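Local coordinates for protein GDP-6-deoxy-D-mannose reductase (Pseudomonas aeruginosa, PDB 6X3B) that binds NADPH and probably reduces GDP-4-dehydro-6-deoxy-D-mannose to GDP-rhamnose, a step on the way to the lipopolysaccharide O-antigen, at residues F26-S31 with V77-G82; T119-S124 with L174-F179; T22-V27 with A50-P55; L61-L66 with T104-Q109. One frame throughout, in Å; residues are numbered along the deposited sequence.

In the fold
From the N terminus, strand 23-28 takes part in two contacts. Contact 3 closes the first beta-alpha-beta unit through helix 33-44, and contact 1, starting from the same stretch, closes a wider loop with strand 76-79 on the other edge of strand 23-28. Contact 4 opens at 61-66, before contact 1 has closed, and ends on helix 93-114, so these two cross; H79 of contact 1 touches T104 and L107 of that helix. Contact 2 follows in series, pairing strand 119-123 with strand 172-182 and extending the sheet beyond strand 76-79. Contacts 1, 2 and 3 thus build the parallel Rossmann sheet, while contact 4 ties a loop to a flanking helix. Contacts 1 and 2 touch NADPH.

Contact 1: F26-S31 with V77-G82. With NDP (NADPH dihydro-nicotinamide-adenine-dinucleotide phosphate), chain E.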
# COMPACT_ATOMS: atom_id res chain seq x y z
N PHE A 26 -7.05 23.99 -3.15
CA PHE A 26 -5.64 24.06 -2.79
C PHE A 26 -4.90 22.93 -3.49
O PHE A 26 -5.38 21.79 -3.50
CB PHE A 26 -5.44 23.98 -1.27
CG PHE A 26 -4.00 24.18 -0.84
CD1 PHE A 26 -3.50 25.47 -0.57
CD2 PHE A 26 -3.14 23.10 -0.73
CE1 PHE A 26 -2.17 25.65 -0.19
CE2 PHE A 26 -1.81 23.27 -0.34
CZ PHE A 26 -1.32 24.54 -0.08
N VAL A 27 -3.74 23.25 -4.06
CA VAL A 27 -2.94 22.30 -4.83
C VAL A 27 -1.53 22.26 -4.23
O VAL A 27 -0.87 23.30 -4.14
CB VAL A 27 -2.87 22.66 -6.32
CG1 VAL A 27 -2.02 21.62 -7.07
CG2 VAL A 27 -4.28 22.75 -6.93
N THR A 28 -1.09 21.08 -3.82
CA THR A 28 0.32 20.94 -3.47
C THR A 28 1.13 20.69 -4.74
O THR A 28 0.60 20.26 -5.76
CB THR A 28 0.56 19.76 -2.51
OG1 THR A 28 0.36 18.53 -3.22
CG2 THR A 28 -0.40 19.84 -1.32
N GLY A 29 2.44 20.95 -4.66
CA GLY A 29 3.29 20.69 -5.80
C GLY A 29 3.10 21.65 -6.94
O GLY A 29 3.40 21.32 -8.09
N LEU A 30 2.59 22.85 -6.66
CA LEU A 30 2.33 23.79 -7.74
C LEU A 30 3.60 24.17 -8.52
O LEU A 30 3.50 24.56 -9.68
CB LEU A 30 1.67 25.05 -7.19
CG LEU A 30 0.14 24.95 -7.08
CD1 LEU A 30 -0.38 26.14 -6.30
CD2 LEU A 30 -0.53 24.84 -8.45
N SER A 31 4.77 24.03 -7.91
CA SER A 31 6.00 24.40 -8.60
C SER A 31 6.55 23.31 -9.51
O SER A 31 7.51 23.57 -10.24
CB SER A 31 7.06 24.83 -7.59
OG SER A 31 7.58 23.70 -6.91
N VAL A 77 -8.76 19.60 -2.42
CA VAL A 77 -7.31 19.56 -2.45
C VAL A 77 -6.90 18.59 -3.54
O VAL A 77 -7.49 17.51 -3.65
CB VAL A 77 -6.75 19.13 -1.08
CG1 VAL A 77 -5.23 18.99 -1.12
CG2 VAL A 77 -7.16 20.16 -0.02
N ILE A 78 -5.95 18.99 -4.38
CA ILE A 78 -5.27 18.07 -5.29
C ILE A 78 -3.84 17.96 -4.81
O ILE A 78 -3.13 18.97 -4.67
CB ILE A 78 -5.31 18.54 -6.75
CG1 ILE A 78 -6.75 18.68 -7.24
CG2 ILE A 78 -4.56 17.52 -7.66
CD1 ILE A 78 -6.81 19.14 -8.66
N HIS A 79 -3.41 16.74 -4.50
CA HIS A 79 -2.12 16.51 -3.88
C HIS A 79 -1.21 15.93 -4.96
O HIS A 79 -1.30 14.74 -5.28
CB HIS A 79 -2.27 15.57 -2.67
CG HIS A 79 -0.97 15.21 -2.02
ND1 HIS A 79 0.09 16.09 -1.90
CD2 HIS A 79 -0.55 14.04 -1.47
CE1 HIS A 79 1.10 15.49 -1.28
NE2 HIS A 79 0.74 14.24 -1.02
N LEU A 80 -0.36 16.79 -5.53
CA LEU A 80 0.64 16.43 -6.53
C LEU A 80 2.03 16.25 -5.95
O LEU A 80 2.83 15.51 -6.52
CB LEU A 80 0.72 17.52 -7.61
CG LEU A 80 -0.49 17.84 -8.48
CD1 LEU A 80 -0.32 19.20 -9.19
CD2 LEU A 80 -0.65 16.73 -9.51
N ALA A 81 2.34 16.90 -4.83
CA ALA A 81 3.72 17.05 -4.40
C ALA A 81 4.34 15.73 -3.95
O ALA A 81 3.69 14.90 -3.30
CB ALA A 81 3.82 18.06 -3.26
N GLY A 82 5.62 15.56 -4.25
CA GLY A 82 6.31 14.38 -3.78
C GLY A 82 7.60 14.15 -4.54
O GLY A 82 8.03 14.96 -5.37
PA NDP E . 7.65 17.07 -10.00
O1A NDP E . 8.75 16.24 -9.43
O2A NDP E . 7.91 17.82 -11.27
O5B NDP E . 7.11 18.09 -8.89
C5B NDP E . 7.09 17.66 -7.51
C4B NDP E . 6.56 18.78 -6.65
O4B NDP E . 6.52 18.36 -5.27
C3B NDP E . 7.37 20.09 -6.67
O3B NDP E . 6.52 21.22 -6.71
C2B NDP E . 8.17 20.00 -5.37
O2B NDP E . 8.47 21.31 -4.88
C1B NDP E . 7.15 19.32 -4.46
N9A NDP E . 7.75 18.65 -3.31
C8A NDP E . 8.66 17.63 -3.34
N7A NDP E . 9.03 17.23 -2.14
C5A NDP E . 8.31 18.04 -1.28
C6A NDP E . 8.25 18.12 0.13
N6A NDP E . 8.97 17.32 0.90
N1A NDP E . 7.43 19.04 0.68
C2A NDP E . 6.72 19.83 -0.14
N3A NDP E . 6.69 19.85 -1.47
C4A NDP E . 7.52 18.92 -1.99
O3 NDP E . 6.36 16.15 -10.23
PN NDP E . 5.35 16.06 -11.47
O1N NDP E . 4.64 17.36 -11.60
O2N NDP E . 6.09 15.52 -12.65
O5D NDP E . 4.32 14.94 -10.94
C5D NDP E . 3.10 15.38 -10.29
C4D NDP E . 2.40 14.17 -9.71
O4D NDP E . 2.06 13.26 -10.79
C3D NDP E . 3.22 13.35 -8.71
O3D NDP E . 2.40 12.87 -7.64
C2D NDP E . 3.75 12.21 -9.58
O2D NDP E . 4.06 11.04 -8.84
C1D NDP E . 2.58 11.98 -10.53
N1N NDP E . 3.01 11.38 -11.83
C2N NDP E . 3.70 12.11 -12.76
C3N NDP E . 3.97 11.62 -14.01
C7N NDP E . 4.93 12.35 -14.85
O7N NDP E . 5.26 11.89 -15.95
N7N NDP E . 5.42 13.49 -14.40
C4N NDP E . 3.27 10.37 -14.44
C5N NDP E . 2.60 9.65 -13.35
C6N NDP E . 2.71 10.06 -12.11
P2B NDP E . 10.06 21.57 -4.84
O1X NDP E . 10.24 22.97 -4.30
O2X NDP E . 10.66 20.53 -3.91
O3X NDP E . 10.57 21.42 -6.25
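T28 sets its hydroxyl between its own backbone N and carbonyl carbon (chi1 71°), while H79, its ring swung opposite the backbone N (chi1 176°), brings ND1 to meet it. T28 OG1 lies near the plane of the imidazole, at its edge, 2.8 Å from H79 ND1, and either atom could donate. The same oxygen accepts a straight bond from A81 N at 3.0 Å and a weak, bent one from L80 N, so a single hydroxyl gathers the turn after strand 77-79. Earlier the strands pair in parallel: I78 N bonds to F26 O at 3.0 Å and T28 N to I78 O. On the opposite face from T28, V27 CG1 packs against L80 CD1 at 3.6 Å. G29, at positive phi (72°), follows closely against A81. NADPH spans both loops: S31 OG meets O3B at 2.7 Å, G82 N donates to O4B at 3.1 Å, and O3D donates to the L80 carbonyl oxygen at 2.9 Å. H79 NE2 bonds in turn to T104 OG1. The imidazole is held at both nitrogens, and this buried polar cluster probably steadies the two loops that follow the strands, from which S31, L80 and G82 bond the cofactor's riboses.

Contact 2: T119-S124 with L174-F179. With NDP (NADPH dihydro-nicotinamide-adenine-dinucleotide phosphate), chain E.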
# COMPACT_ATOMS: atom_id res chain seq x y z
N THR A 119 -13.09 17.58 -0.42
CA THR A 119 -12.66 16.57 -1.38
C THR A 119 -11.13 16.54 -1.46
O THR A 119 -10.48 17.57 -1.59
CB THR A 119 -13.27 16.85 -2.75
OG1 THR A 119 -14.69 16.66 -2.67
CG2 THR A 119 -12.71 15.90 -3.81
N PHE A 120 -10.57 15.35 -1.34
CA PHE A 120 -9.13 15.16 -1.41
C PHE A 120 -8.83 14.23 -2.58
O PHE A 120 -9.15 13.04 -2.53
CB PHE A 120 -8.59 14.56 -0.11
CG PHE A 120 -7.08 14.59 -0.01
CD1 PHE A 120 -6.32 13.60 -0.62
CD2 PHE A 120 -6.45 15.60 0.69
CE1 PHE A 120 -4.91 13.63 -0.53
CE2 PHE A 120 -5.04 15.63 0.80
CZ PHE A 120 -4.28 14.67 0.19
N LEU A 121 -8.21 14.76 -3.64
CA LEU A 121 -7.84 13.95 -4.79
C LEU A 121 -6.35 13.65 -4.70
O LEU A 121 -5.51 14.55 -4.84
CB LEU A 121 -8.20 14.67 -6.09
CG LEU A 121 -7.59 14.06 -7.36
CD1 LEU A 121 -8.08 12.61 -7.57
CD2 LEU A 121 -7.92 14.93 -8.58
N TYR A 122 -6.02 12.38 -4.44
CA TYR A 122 -4.64 11.94 -4.36
C TYR A 122 -4.18 11.52 -5.75
O TYR A 122 -4.87 10.76 -6.43
CB TYR A 122 -4.49 10.76 -3.39
CG TYR A 122 -3.08 10.28 -3.41
CD1 TYR A 122 -2.07 11.07 -2.89
CD2 TYR A 122 -2.74 9.09 -4.05
CE1 TYR A 122 -0.75 10.65 -2.93
CE2 TYR A 122 -1.42 8.66 -4.10
CZ TYR A 122 -0.43 9.46 -3.55
OH TYR A 122 0.89 9.06 -3.59
N ILE A 123 -3.04 12.05 -6.18
CA ILE A 123 -2.50 11.75 -7.50
C ILE A 123 -1.48 10.63 -7.33
O ILE A 123 -0.39 10.84 -6.78
CB ILE A 123 -1.90 12.98 -8.18
CG1 ILE A 123 -2.98 14.07 -8.41
CG2 ILE A 123 -1.29 12.61 -9.54
CD1 ILE A 123 -4.36 13.52 -8.91
N SER A 124 -1.85 9.43 -7.79
CA SER A 124 -0.98 8.26 -7.75
C SER A 124 -0.25 8.13 -9.08
O SER A 124 0.24 9.13 -9.62
CB SER A 124 -1.82 7.01 -7.42
OG SER A 124 -1.03 5.84 -7.27
N LEU A 174 -10.69 10.76 -3.51
CA LEU A 174 -10.59 10.20 -4.84
C LEU A 174 -9.13 9.90 -5.14
O LEU A 174 -8.22 10.60 -4.66
CB LEU A 174 -11.13 11.17 -5.89
CG LEU A 174 -12.48 11.81 -5.57
CD1 LEU A 174 -12.64 13.08 -6.42
CD2 LEU A 174 -13.59 10.81 -5.90
N VAL A 175 -8.90 8.87 -5.94
CA VAL A 175 -7.56 8.49 -6.36
C VAL A 175 -7.53 8.46 -7.88
O VAL A 175 -8.39 7.84 -8.52
CB VAL A 175 -7.13 7.13 -5.77
CG1 VAL A 175 -5.88 6.65 -6.46
CG2 VAL A 175 -6.88 7.27 -4.28
N ALA A 176 -6.53 9.12 -8.46
CA ALA A 176 -6.28 9.04 -9.88
C ALA A 176 -4.96 8.32 -10.11
O ALA A 176 -3.98 8.59 -9.42
CB ALA A 176 -6.22 10.43 -10.50
N ARG A 177 -4.93 7.41 -11.10
CA ARG A 177 -3.71 6.73 -11.55
C ARG A 177 -3.39 7.17 -12.97
O ARG A 177 -3.82 6.53 -13.94
CB ARG A 177 -3.84 5.20 -11.48
CG ARG A 177 -3.97 4.67 -10.05
CD ARG A 177 -4.33 3.18 -10.01
NE ARG A 177 -4.27 2.68 -8.64
CZ ARG A 177 -4.68 1.46 -8.28
NH1 ARG A 177 -5.22 0.66 -9.20
NH2 ARG A 177 -4.57 1.06 -7.02
N PRO A 178 -2.67 8.27 -13.15
CA PRO A 178 -2.36 8.72 -14.52
C PRO A 178 -1.26 7.86 -15.11
O PRO A 178 -0.33 7.43 -14.42
CB PRO A 178 -1.88 10.16 -14.31
CG PRO A 178 -1.28 10.13 -12.90
CD PRO A 178 -2.18 9.21 -12.13
N PHE A 179 -1.37 7.62 -16.42
CA PHE A 179 -0.31 6.92 -17.12
C PHE A 179 0.65 7.96 -17.69
O PHE A 179 0.83 9.02 -17.08
CB PHE A 179 -0.92 5.95 -18.15
CG PHE A 179 -1.57 4.71 -17.50
CD1 PHE A 179 -2.56 4.85 -16.54
CD2 PHE A 179 -1.14 3.43 -17.83
CE1 PHE A 179 -3.15 3.73 -15.94
CE2 PHE A 179 -1.73 2.31 -17.25
CZ PHE A 179 -2.73 2.46 -16.29
PA NDP E . 7.65 17.07 -10.00
O1A NDP E . 8.75 16.24 -9.43
O2A NDP E . 7.91 17.82 -11.27
O5B NDP E . 7.11 18.09 -8.89
C5B NDP E . 7.09 17.66 -7.51
C4B NDP E . 6.56 18.78 -6.65
O4B NDP E . 6.52 18.36 -5.27
C3B NDP E . 7.37 20.09 -6.67
O3B NDP E . 6.52 21.22 -6.71
C2B NDP E . 8.17 20.00 -5.37
O2B NDP E . 8.47 21.31 -4.88
C1B NDP E . 7.15 19.32 -4.46
N9A NDP E . 7.75 18.65 -3.31
C8A NDP E . 8.66 17.63 -3.34
N7A NDP E . 9.03 17.23 -2.14
C5A NDP E . 8.31 18.04 -1.28
C6A NDP E . 8.25 18.12 0.13
N6A NDP E . 8.97 17.32 0.90
N1A NDP E . 7.43 19.04 0.68
C2A NDP E . 6.72 19.83 -0.14
N3A NDP E . 6.69 19.85 -1.47
C4A NDP E . 7.52 18.92 -1.99
O3 NDP E . 6.36 16.15 -10.23
PN NDP E . 5.35 16.06 -11.47
O1N NDP E . 4.64 17.36 -11.60
O2N NDP E . 6.09 15.52 -12.65
O5D NDP E . 4.32 14.94 -10.94
C5D NDP E . 3.10 15.38 -10.29
C4D NDP E . 2.40 14.17 -9.71
O4D NDP E . 2.06 13.26 -10.79
C3D NDP E . 3.22 13.35 -8.71
O3D NDP E . 2.40 12.87 -7.64
C2D NDP E . 3.75 12.21 -9.58
O2D NDP E . 4.06 11.04 -8.84
C1D NDP E . 2.58 11.98 -10.53
N1N NDP E . 3.01 11.38 -11.83
C2N NDP E . 3.70 12.11 -12.76
C3N NDP E . 3.97 11.62 -14.01
C7N NDP E . 4.93 12.35 -14.85
O7N NDP E . 5.26 11.89 -15.95
N7N NDP E . 5.42 13.49 -14.40
C4N NDP E . 3.27 10.37 -14.44
C5N NDP E . 2.60 9.65 -13.35
C6N NDP E . 2.71 10.06 -12.11
P2B NDP E . 10.06 21.57 -4.84
O1X NDP E . 10.24 22.97 -4.30
O2X NDP E . 10.66 20.53 -3.91
O3X NDP E . 10.57 21.42 -6.25
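L121 and L174 meet on the face of the sheet they share with I123 and A176. With CG opposite the backbone N (chi1 167°), L121 sends CD1 across to the neighbouring strand, 3.8 Å from L174 CB, and on toward the methyl of A176. L174 turns CG beside its own N instead, which carries CD1 to T119 CG2 at 3.8 Å; T119 OG1 bonds elsewhere, to R172. Further along, I123 bends its longer branch (chi2 -42°) so that CD1 rests 3.9 Å from A176 CB. Its other branch, CG2, lies 3.6 Å from NADPH O4D, while P178 CG comes within 3.9 Å of the nicotinamide atom C5N. On the other face Y122 CB and V175 CG2 pack loosely. S124 extends OG opposite its N (chi1 -176°) to E159, and the stretched chain of R177 forms a salt bridge with the same glutamate. Four backbone bonds knit the strands in parallel, from L174 N to F120 O at 2.9 Å through to S124 N to A176 O at 2.8 Å. The buried carbonyl oxygen of S124 has no hydrogen-bond partner in the model. Helix 225-238 packs on L121, I123 and P178, helix 150-169 on F120, Y122 and S124, and helix 93-114 on F120 and Y122 as well; strand 76-79 flanks 119-123, and strand 244-247 lies beside V175 and R177.

Contact 3: T22-V27 with A50-P55; sequences TQRLFV and ALLPVP
A50 is gripped by backbone bonds at both ends: its N donates to Q23 O at 2.8 Å, almost straight, and its O accepts from L25 N at 2.9 Å, with that donor tilted 33° from the carbonyl plane. L52 N donates to L25 O at 2.8 Å. Beyond it a water takes over, accepting from V27 N at 3.0 Å and donating to the L52 carbonyl oxygen. Apolar contacts divide between two faces. On one, L51, with CG opposite the backbone N (chi1 -175°), brings CD1 to V27 CG2 at 3.5 Å, the side chains crossing at about a right angle. On the other, T22 CG2 meets A50 CB at 3.5 Å, and L52 lodges its methyls against the aliphatic part of R24 and, less closely, F26 CB. The F26 ring has P53 O at its edge, and V54 CG2 reaches it obliquely, 4.2 Å from CE1. R24 turns its polar end away, NE forming a salt bridge with E72; its backbone N bonds the D75 carboxylate. Helix 33-44 lies over L25, V27 and L51 and completes the beta-alpha-beta crossover. W70 and P74 pack on F26 on the opposite face, and strand 76-79 borders the far edge of strand 23-28.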
# COMPACT_ATOMS: atom_id res chain seq x y z
N THR A 22 -18.45 29.07 -7.22
CA THR A 22 -17.02 28.87 -7.03
C THR A 22 -16.70 28.03 -5.80
O THR A 22 -17.36 28.14 -4.76
CB THR A 22 -16.35 30.24 -6.92
OG1 THR A 22 -16.60 30.97 -8.12
CG2 THR A 22 -14.86 30.11 -6.72
N GLN A 23 -15.68 27.17 -5.91
CA GLN A 23 -15.15 26.39 -4.80
C GLN A 23 -13.65 26.63 -4.68
O GLN A 23 -12.95 26.80 -5.68
CB GLN A 23 -15.42 24.90 -4.99
CG GLN A 23 -16.90 24.63 -5.15
CD GLN A 23 -17.33 23.34 -4.52
OE1 GLN A 23 -17.86 22.46 -5.20
NE2 GLN A 23 -17.11 23.21 -3.22
N ARG A 24 -13.16 26.62 -3.44
CA ARG A 24 -11.77 26.92 -3.15
C ARG A 24 -10.94 25.65 -3.29
O ARG A 24 -11.24 24.63 -2.67
CB ARG A 24 -11.63 27.49 -1.75
CG ARG A 24 -12.16 28.94 -1.64
CD ARG A 24 -12.18 29.41 -0.18
NE ARG A 24 -12.52 30.84 -0.06
CZ ARG A 24 -13.70 31.37 -0.38
NH1 ARG A 24 -14.66 30.59 -0.86
NH2 ARG A 24 -13.92 32.67 -0.22
N LEU A 25 -9.87 25.74 -4.08
CA LEU A 25 -9.03 24.59 -4.41
C LEU A 25 -7.61 24.88 -3.96
O LEU A 25 -7.05 25.92 -4.31
CB LEU A 25 -9.06 24.32 -5.92
CG LEU A 25 -8.03 23.31 -6.44
CD1 LEU A 25 -8.27 21.94 -5.80
CD2 LEU A 25 -8.07 23.23 -7.96
N PHE A 26 -7.05 23.99 -3.15
CA PHE A 26 -5.64 24.06 -2.79
C PHE A 26 -4.90 22.93 -3.49
O PHE A 26 -5.38 21.79 -3.50
CB PHE A 26 -5.44 23.98 -1.27
CG PHE A 26 -4.00 24.18 -0.84
CD1 PHE A 26 -3.50 25.47 -0.57
CD2 PHE A 26 -3.14 23.10 -0.73
CE1 PHE A 26 -2.17 25.65 -0.19
CE2 PHE A 26 -1.81 23.27 -0.34
CZ PHE A 26 -1.32 24.54 -0.08
N VAL A 27 -3.74 23.25 -4.06
CA VAL A 27 -2.94 22.30 -4.83
C VAL A 27 -1.53 22.26 -4.23
O VAL A 27 -0.87 23.30 -4.14
CB VAL A 27 -2.87 22.66 -6.32
CG1 VAL A 27 -2.02 21.62 -7.07
CG2 VAL A 27 -4.28 22.75 -6.93
N ALA A 50 -11.44 27.94 -7.81
CA ALA A 50 -10.61 29.11 -7.56
C ALA A 50 -9.36 28.65 -6.82
O ALA A 50 -9.45 28.16 -5.69
CB ALA A 50 -11.34 30.16 -6.73
N LEU A 51 -8.20 28.83 -7.45
CA LEU A 51 -6.95 28.36 -6.88
C LEU A 51 -6.54 29.22 -5.69
O LEU A 51 -6.34 30.43 -5.83
CB LEU A 51 -5.86 28.34 -7.94
CG LEU A 51 -4.52 27.74 -7.49
CD1 LEU A 51 -4.67 26.26 -7.01
CD2 LEU A 51 -3.48 27.82 -8.60
N LEU A 52 -6.37 28.59 -4.53
CA LEU A 52 -5.95 29.33 -3.35
C LEU A 52 -4.46 29.67 -3.43
O LEU A 52 -3.66 28.87 -3.93
CB LEU A 52 -6.21 28.53 -2.07
CG LEU A 52 -7.70 28.36 -1.72
CD1 LEU A 52 -7.82 27.33 -0.59
CD2 LEU A 52 -8.32 29.70 -1.34
N PRO A 53 -4.06 30.83 -2.91
CA PRO A 53 -2.63 31.15 -2.84
C PRO A 53 -1.93 30.27 -1.80
O PRO A 53 -2.54 29.72 -0.88
CB PRO A 53 -2.62 32.63 -2.43
CG PRO A 53 -3.91 32.81 -1.68
CD PRO A 53 -4.91 31.92 -2.40
N VAL A 54 -0.63 30.13 -1.99
CA VAL A 54 0.22 29.43 -1.03
C VAL A 54 0.90 30.50 -0.17
O VAL A 54 1.70 31.28 -0.71
CB VAL A 54 1.25 28.54 -1.74
CG1 VAL A 54 2.02 27.71 -0.72
CG2 VAL A 54 0.54 27.64 -2.75
N PRO A 55 0.58 30.60 1.12
CA PRO A 55 1.08 31.73 1.92
C PRO A 55 2.59 31.77 2.09
O PRO A 55 3.14 32.87 2.28
CB PRO A 55 0.38 31.53 3.28
CG PRO A 55 -0.80 30.69 2.99
CD PRO A 55 -0.44 29.81 1.83
O HOH W 1 -3.11 26.14 -3.84

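Contact 4: L61-L66 with T104-Q109; sequences LEPDSL and TLNLLQ
P63 sets one corner of its ring, CG, over the amide of N106, 3.8 Å from N106 CG and about equally far from OD1 and ND2, with P63 CD beside ND2. The buried half of the contact belongs to L66. With CG beside its backbone N (chi1 -50°), it drives CD1 at the helix, 3.9 Å from N106 CB and 3.8 Å from N106 O, and close to L107 N. No direct hydrogen bond joins the two segments here. The P63 side is exposed and wetter. N106 ND2 donates to a water at 3.0 Å, which in turn donates to L61 O at 3.1 Å, and ND2 is also bonded to the carbonyl of L60. With the water and the L60 carbonyl both held by ND2, the turn of the amide about its CB-CG bond is probably fixed, with one face toward P63. Within 61-66 the chain is coiled by short-range bonds, S65 N to E62 O and L66 N to P63 O. Elsewhere on the helix, L105 and Q109 pack on A94 and P93 of the second subunit. The arrangement is that of a Rossmann-fold loop between strands 49-51 and 76-79 pinned to a flanking helix, close to the cofactor: the side chain of L61 lies about 4 Å from NADPH, and L60 N is hydrogen-bonded to it.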
# COMPACT_ATOMS: atom_id res chain seq x y z
N LEU A 61 7.48 17.14 4.95
CA LEU A 61 8.17 16.45 6.03
C LEU A 61 8.13 17.21 7.36
O LEU A 61 8.53 16.64 8.37
CB LEU A 61 9.63 16.22 5.65
CG LEU A 61 9.87 15.30 4.46
CD1 LEU A 61 11.34 15.30 4.09
CD2 LEU A 61 9.42 13.90 4.81
N GLU A 62 7.71 18.48 7.37
CA GLU A 62 7.79 19.30 8.58
C GLU A 62 6.39 19.79 8.95
O GLU A 62 5.92 20.80 8.41
CB GLU A 62 8.72 20.49 8.36
CG GLU A 62 10.16 20.28 8.85
CD GLU A 62 10.31 20.32 10.38
OE1 GLU A 62 9.59 21.10 11.06
OE2 GLU A 62 11.16 19.57 10.92
N PRO A 63 5.69 19.10 9.86
CA PRO A 63 4.32 19.52 10.21
C PRO A 63 4.19 20.98 10.62
O PRO A 63 3.16 21.60 10.33
CB PRO A 63 3.96 18.57 11.35
CG PRO A 63 4.71 17.31 11.04
CD PRO A 63 6.03 17.79 10.44
N ASP A 64 5.19 21.57 11.28
CA ASP A 64 5.05 22.98 11.68
C ASP A 64 4.98 23.93 10.49
O ASP A 64 4.45 25.03 10.63
CB ASP A 64 6.21 23.43 12.57
CG ASP A 64 6.29 22.64 13.85
OD1 ASP A 64 5.25 22.08 14.26
OD2 ASP A 64 7.40 22.57 14.42
N SER A 65 5.51 23.54 9.33
CA SER A 65 5.43 24.40 8.15
C SER A 65 4.06 24.35 7.48
O SER A 65 3.80 25.15 6.57
CB SER A 65 6.53 24.03 7.15
OG SER A 65 6.19 22.89 6.37
N LEU A 66 3.18 23.44 7.89
CA LEU A 66 1.88 23.29 7.24
C LEU A 66 0.77 24.03 7.95
O LEU A 66 -0.27 24.30 7.34
CB LEU A 66 1.51 21.80 7.13
CG LEU A 66 2.63 20.94 6.53
CD1 LEU A 66 2.26 19.45 6.55
CD2 LEU A 66 2.93 21.37 5.11
N THR A 104 2.28 12.77 2.90
CA THR A 104 0.84 12.79 2.67
C THR A 104 0.08 12.73 3.99
O THR A 104 -0.90 13.45 4.19
CB THR A 104 0.47 11.63 1.76
OG1 THR A 104 1.06 11.88 0.47
CG2 THR A 104 -1.06 11.51 1.63
N LEU A 105 0.56 11.91 4.93
CA LEU A 105 -0.07 11.85 6.24
C LEU A 105 0.03 13.19 6.95
O LEU A 105 -0.94 13.64 7.57
CB LEU A 105 0.57 10.76 7.09
CG LEU A 105 0.10 10.77 8.55
CD1 LEU A 105 -1.40 10.37 8.70
CD2 LEU A 105 0.98 9.89 9.40
N ASN A 106 1.20 13.84 6.90
CA ASN A 106 1.31 15.14 7.55
C ASN A 106 0.33 16.13 6.94
O ASN A 106 -0.32 16.90 7.66
CB ASN A 106 2.74 15.68 7.46
CG ASN A 106 3.71 14.89 8.30
OD1 ASN A 106 3.31 14.24 9.27
ND2 ASN A 106 4.99 14.94 7.94
N LEU A 107 0.21 16.14 5.61
CA LEU A 107 -0.77 17.01 4.96
C LEU A 107 -2.19 16.70 5.43
O LEU A 107 -2.96 17.61 5.75
CB LEU A 107 -0.66 16.86 3.45
CG LEU A 107 -1.73 17.57 2.63
CD1 LEU A 107 -1.59 19.09 2.80
CD2 LEU A 107 -1.55 17.14 1.18
N LEU A 108 -2.56 15.42 5.45
CA LEU A 108 -3.91 15.05 5.88
C LEU A 108 -4.18 15.53 7.30
O LEU A 108 -5.23 16.13 7.58
CB LEU A 108 -4.08 13.54 5.76
CG LEU A 108 -4.11 13.02 4.31
CD1 LEU A 108 -3.94 11.48 4.29
CD2 LEU A 108 -5.42 13.43 3.62
N GLN A 109 -3.22 15.33 8.21
CA GLN A 109 -3.41 15.74 9.60
C GLN A 109 -3.50 17.26 9.74
O GLN A 109 -4.29 17.77 10.55
CB GLN A 109 -2.28 15.19 10.46
CG GLN A 109 -2.30 13.68 10.48
CD GLN A 109 -1.37 13.12 11.49
OE1 GLN A 109 -0.17 13.44 11.50
NE2 GLN A 109 -1.89 12.24 12.34
O HOH W 2 7.46 13.77 9.06